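Local coordinates for extracellular solute-binding protein, family 1 (Bifidobacterium longum subsp. infantis ATCC 15697, PDB 3OMB), which probably captures a carbohydrate outside the cell and delivers it to an ABC transporter, and carries a bound magnesium ion in a surface loop, at residues 201-206 with 300-305. Sequence-based numbering, arbitrary orientation.
With MG (magnesium ion), chain B.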
loop_
_atom_site.group_PDB
_atom_site.type_symbol
_atom_site.label_atom_id
_atom_site.label_comp_id
_atom_site.label_asym_id
_atom_site.label_seq_id
_atom_site.Cartn_x
_atom_site.Cartn_y
_atom_site.Cartn_z
ATOM N N ASN A 201 22.836 23.200 -3.457
ATOM C CA ASN A 201 23.358 22.806 -2.134
ATOM C C ASN A 201 24.668 23.543 -1.751
ATOM O O ASN A 201 25.261 23.299 -0.693
ATOM C CB ASN A 201 23.433 21.272 -1.955
ATOM C CG ASN A 201 24.576 20.613 -2.746
ATOM O OD1 ASN A 201 25.509 21.273 -3.220
ATOM N ND2 ASN A 201 24.501 19.300 -2.878
ATOM N N GLY A 202 25.086 24.468 -2.606
ATOM C CA GLY A 202 26.224 25.352 -2.326
ATOM C C GLY A 202 27.627 24.753 -2.181
ATOM O O GLY A 202 28.535 25.453 -1.787
ATOM N N ASN A 203 27.846 23.479 -2.481
ATOM C CA ASN A 203 29.173 22.911 -2.171
ATOM C C ASN A 203 30.185 23.036 -3.302
ATOM O O ASN A 203 31.347 22.607 -3.172
ATOM C CB ASN A 203 29.080 21.473 -1.642
ATOM C CG ASN A 203 28.517 20.474 -2.673
ATOM O OD1 ASN A 203 28.300 20.793 -3.861
ATOM N ND2 ASN A 203 28.288 19.249 -2.212
ATOM N N GLY A 204 29.736 23.632 -4.408
ATOM C CA GLY A 204 30.583 23.852 -5.586
ATOM C C GLY A 204 30.582 22.659 -6.529
ATOM O O GLY A 204 30.959 22.779 -7.687
ATOM N N GLN A 205 30.166 21.501 -6.029
ATOM C CA GLN A 205 30.148 20.286 -6.839
ATOM C C GLN A 205 28.849 20.167 -7.642
ATOM O O GLN A 205 27.772 20.532 -7.164
ATOM C CB GLN A 205 30.354 19.044 -5.946
ATOM C CG GLN A 205 31.703 19.033 -5.170
ATOM C CD GLN A 205 32.899 18.960 -6.120
ATOM O OE1 GLN A 205 33.698 19.911 -6.236
ATOM N NE2 GLN A 205 33.009 17.837 -6.832
ATOM N N ALA A 206 28.969 19.651 -8.862
ATOM C CA ALA A 206 27.816 19.263 -9.657
ATOM C C ALA A 206 27.344 17.868 -9.219
ATOM O O ALA A 206 27.351 16.915 -9.985
ATOM C CB ALA A 206 28.155 19.306 -11.161
ATOM N N GLY A 300 23.247 13.112 5.637
ATOM C CA GLY A 300 22.456 13.823 6.642
ATOM C C GLY A 300 22.849 15.278 6.824
ATOM O O GLY A 300 22.234 15.986 7.642
ATOM N N LYS A 301 23.853 15.728 6.064
ATOM C CA LYS A 301 24.321 17.117 6.117
ATOM C C LYS A 301 24.098 17.891 4.819
ATOM O O LYS A 301 23.657 19.040 4.854
ATOM C CB LYS A 301 25.818 17.194 6.493
ATOM C CG LYS A 301 26.121 17.057 8.000
ATOM C CD LYS A 301 27.499 17.660 8.371
ATOM C CE LYS A 301 28.682 16.794 7.899
ATOM N NZ LYS A 301 28.548 15.359 8.301
ATOM N N THR A 302 24.441 17.278 3.687
ATOM C CA THR A 302 24.257 17.907 2.377
ATOM C C THR A 302 23.184 17.164 1.584
ATOM O O THR A 302 23.321 15.966 1.305
ATOM C CB THR A 302 25.572 17.914 1.551
ATOM O OG1 THR A 302 26.648 18.262 2.406
ATOM C CG2 THR A 302 25.510 18.934 0.404
ATOM N N ALA A 303 22.125 17.884 1.230
ATOM C CA ALA A 303 21.064 17.331 0.410
ATOM C C ALA A 303 21.584 17.088 -1.000
ATOM O O ALA A 303 22.341 17.905 -1.539
ATOM C CB ALA A 303 19.872 18.271 0.380
ATOM N N LYS A 304 21.174 15.973 -1.597
ATOM C CA LYS A 304 21.629 15.620 -2.946
ATOM C C LYS A 304 20.509 15.621 -4.005
ATOM O O LYS A 304 20.764 15.849 -5.191
ATOM C CB LYS A 304 22.332 14.250 -2.932
ATOM C CG LYS A 304 23.634 14.197 -2.104
ATOM C CD LYS A 304 24.776 14.917 -2.800
ATOM C CE LYS A 304 26.134 14.587 -2.163
ATOM N NZ LYS A 304 26.377 15.249 -0.845
ATOM N N THR A 305 19.275 15.389 -3.580
ATOM C CA THR A 305 18.197 15.100 -4.521
ATOM C C THR A 305 17.108 16.161 -4.483
ATOM O O THR A 305 16.629 16.532 -3.412
ATOM C CB THR A 305 17.577 13.737 -4.214
ATOM O OG1 THR A 305 18.593 12.740 -4.325
ATOM C CG2 THR A 305 16.421 13.407 -5.174
HETATM MG MG MG B . 26.383 20.912 -5.369
HETATM O O HOH W 1 28.927 18.937 0.663
#
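A metal-binding loop resembling the calcium loop of EF-hands, with ligands at D199, N201, N203, Q205, D207 and E208, meets the loop 300-305, which leads from helix 289-297 into strand 305-310. N201 and N203 each give OD1 to the magnesium ion, at 2.4 Å in both cases, and Q205 adds its backbone O at 2.3 Å. With the oxygen of each asparagine committed to the metal, ND2 faces 300-305. N201 ND2 donates to A303 O at 2.9 Å in an almost straight bond (174°), with the acceptor lying in the amide plane; the chi1 of 74°, which sets CG between the backbone N and carbonyl carbon, lets the amide reach both partners. T302 CG2 lies over one face of the N201 amide, 3.5 Å from its ND2, and 3.8 Å from N203 ND2. A water joins N203 ND2 (3.0 Å) to T302 OG1. Two consecutive Asx turns, N203 N to N201 OD1 and Q205 N to N203 OD1, curl the loop round the ion. W173 of helix 171-177 touches both N201 and A303. Metal binding probably polarises the N201 amide, making ND2 a stronger donor, and one side chain thus ties the ion to the backbone of 300-305.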